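Local coordinates for hypothetical protein TM1012 (PDB 2FCL) that is of unknown function but is probably a nucleotidyltransferase, related by sequence to the aminoglycoside-2''-adenylyltransferases, at residues S41-F44 with A45-V49. Numbering follows the deposited sequence.
Sequences SLSF and ALQGV. With EDO (1,2-ethanediol), chain D.
Val-49 N reaches back to Phe-44 O at 2.9 Å, and Gly-48 N bonds to Ala-45 O at 3.0 Å: this is a Schellman motif, closing helix 40-46 with Gly-48 at positive phi as the C-prime residue. The Val-49 N donor sits above the Phe-44 carbonyl plane, 39° out of it, and the same turn lays Val-49 CB against Phe-44 CB at 3.9 Å. The polar side-chain contact runs from Gln-47 NE2 to Ser-43 OG, 3.0 Å long and rather bent (137° at the hydrogen), with the hydroxyl oxygen close to the amide plane. Ser-43 places OG there by setting it anti to its own backbone N (chi1 174°). NE2 also donates to Leu-140 O, so two acceptors fix the turn of the amide; an alanine at Gln-47 would probably leave Ser-43 OG and Leu-140 O without their shared donor, and so break the link between that hydroxyl and that carbonyl. Leu-142 of helix 142-149 touches Phe-44, Gln-47 and Val-49. Leu-42 and Leu-46 stand one turn apart along the helix, and there Leu-46 CD1 meets Leu-42 CG at 4.0 Å.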
ATOM      1  N   SER A  41      -2.168  -3.135   5.992  1.00 11.37           N
ATOM      2  CA  SER A  41      -2.643  -2.913   7.353  0.70 12.24           C
ATOM      3  C   SER A  41      -2.919  -1.446   7.727  1.00 12.09           C
ATOM      4  O   SER A  41      -3.906  -1.149   8.388  1.00 11.57           O
ATOM      5  CB  SER A  41      -1.711  -3.577   8.373  0.70 13.20           C
ATOM      6  OG  SER A  41      -0.432  -2.982   8.408  0.70 15.62           O
ATOM      7  N   LEU A  42      -2.077  -0.508   7.304  1.00 11.44           N
ATOM      8  CA  LEU A  42      -2.303   0.870   7.665  1.00 10.79           C
ATOM      9  C   LEU A  42      -3.555   1.394   6.965  1.00 10.38           C
ATOM     10  O   LEU A  42      -4.309   2.154   7.541  1.00 10.89           O
ATOM     11  CB  LEU A  42      -1.085   1.747   7.358  1.00 11.20           C
ATOM     12  CG  LEU A  42      -1.251   3.230   7.717  1.00 11.80           C
ATOM     13  CD1 LEU A  42      -1.568   3.484   9.181  1.00 14.32           C
ATOM     14  CD2 LEU A  42       0.001   3.988   7.313  1.00 12.24           C
ATOM     15  N   SER A  43      -3.765   0.996   5.720  1.00  9.33           N
ATOM     16  CA  SER A  43      -4.977   1.382   5.008  1.00  9.64           C
ATOM     17  C   SER A  43      -6.213   0.855   5.720  1.00  9.94           C
ATOM     18  O   SER A  43      -7.199   1.572   5.891  1.00 11.18           O
ATOM     19  CB  SER A  43      -4.971   0.832   3.601  1.00  9.97           C
ATOM     20  OG  SER A  43      -6.204   1.082   2.941  1.00 11.01           O
ATOM     21  N   PHE A  44      -6.167  -0.403   6.133  1.00  9.73           N
ATOM     22  CA  PHE A  44      -7.305  -1.002   6.806  1.00 10.57           C
ATOM     23  C   PHE A  44      -7.591  -0.220   8.087  1.00 10.98           C
ATOM     24  O   PHE A  44      -8.731   0.135   8.366  1.00 12.21           O
ATOM     25  CB  PHE A  44      -7.028  -2.473   7.148  1.00 11.19           C
ATOM     26  CG  PHE A  44      -6.666  -3.347   5.975  1.00 12.41           C
ATOM     27  CD1 PHE A  44      -6.967  -3.016   4.677  1.00 12.32           C
ATOM     28  CD2 PHE A  44      -5.982  -4.525   6.206  1.00 16.98           C
ATOM     29  CE1 PHE A  44      -6.635  -3.843   3.644  1.00 13.88           C
ATOM     30  CE2 PHE A  44      -5.623  -5.344   5.169  1.00 17.64           C
ATOM     31  CZ  PHE A  44      -5.950  -5.006   3.885  1.00 17.13           C
ATOM     32  N   ALA A  45      -6.549   0.057   8.866  1.00 11.08           N
ATOM     33  CA  ALA A  45      -6.718   0.797  10.110  1.00 11.50           C
ATOM     34  C   ALA A  45      -7.249   2.204   9.882  1.00 11.52           C
ATOM     35  O   ALA A  45      -8.135   2.672  10.593  1.00 13.18           O
ATOM     36  CB  ALA A  45      -5.417   0.823  10.898  1.00 13.65           C
ATOM     37  N   LEU A  46      -6.727   2.887   8.868  1.00 10.06           N
ATOM     38  CA  LEU A  46      -7.221   4.213   8.524  1.00 10.79           C
ATOM     39  C   LEU A  46      -8.700   4.199   8.198  1.00 11.05           C
ATOM     40  O   LEU A  46      -9.391   5.187   8.427  1.00 12.85           O
ATOM     41  CB  LEU A  46      -6.455   4.771   7.327  1.00 11.05           C
ATOM     42  CG  LEU A  46      -5.046   5.280   7.635  1.00 11.28           C
ATOM     43  CD1 LEU A  46      -4.273   5.506   6.355  1.00 12.22           C
ATOM     44  CD2 LEU A  46      -5.095   6.536   8.476  1.00 14.52           C
ATOM     45  N   GLN A  47      -9.162   3.099   7.610  1.00 11.01           N
ATOM     46  CA  GLN A  47     -10.560   2.944   7.220  1.00 11.20           C
ATOM     47  C   GLN A  47     -11.431   2.349   8.312  1.00 12.32           C
ATOM     48  O   GLN A  47     -12.608   2.121   8.087  1.00 15.52           O
ATOM     49  CB  GLN A  47     -10.649   2.117   5.931  1.00 11.14           C
ATOM     50  CG  GLN A  47      -9.959   2.822   4.772  1.00 11.08           C
ATOM     51  CD  GLN A  47     -10.176   2.154   3.451  1.00 10.42           C
ATOM     52  OE1 GLN A  47     -11.276   2.194   2.909  1.00 11.87           O
ATOM     53  NE2 GLN A  47      -9.140   1.495   2.933  1.00 10.10           N
ATOM     54  N   GLY A  48     -10.877   2.151   9.501  1.00 12.94           N
ATOM     55  CA  GLY A  48     -11.657   1.720  10.656  1.00 13.96           C
ATOM     56  C   GLY A  48     -11.553   0.268  11.064  1.00 14.36           C
ATOM     57  O   GLY A  48     -12.207  -0.137  12.028  1.00 16.38           O
ATOM     58  N   VAL A  49     -10.777  -0.540  10.342  1.00 14.13           N
ATOM     59  CA  VAL A  49     -10.654  -1.973  10.662  1.00 13.37           C
ATOM     60  C   VAL A  49      -9.610  -2.111  11.756  1.00 15.29           C
ATOM     61  O   VAL A  49      -8.491  -1.658  11.583  1.00 15.55           O
ATOM     62  CB  VAL A  49     -10.233  -2.799   9.429  1.00 13.70           C
ATOM     63  CG1 VAL A  49     -10.363  -4.297   9.700  1.00 16.50           C
ATOM     64  CG2 VAL A  49     -11.027  -2.396   8.204  1.00 14.37           C
TER
HETATM   65  C1  EDO D 160       0.721  -1.289   6.568  1.00 18.74           C
HETATM   66  O1  EDO D 160       1.314  -2.595   6.334  1.00 24.59           O
HETATM   67  C2  EDO D 160       0.283  -0.739   5.225  1.00 11.61           C
HETATM   68  O2  EDO D 160       0.364   0.599   4.820  1.00 19.99           O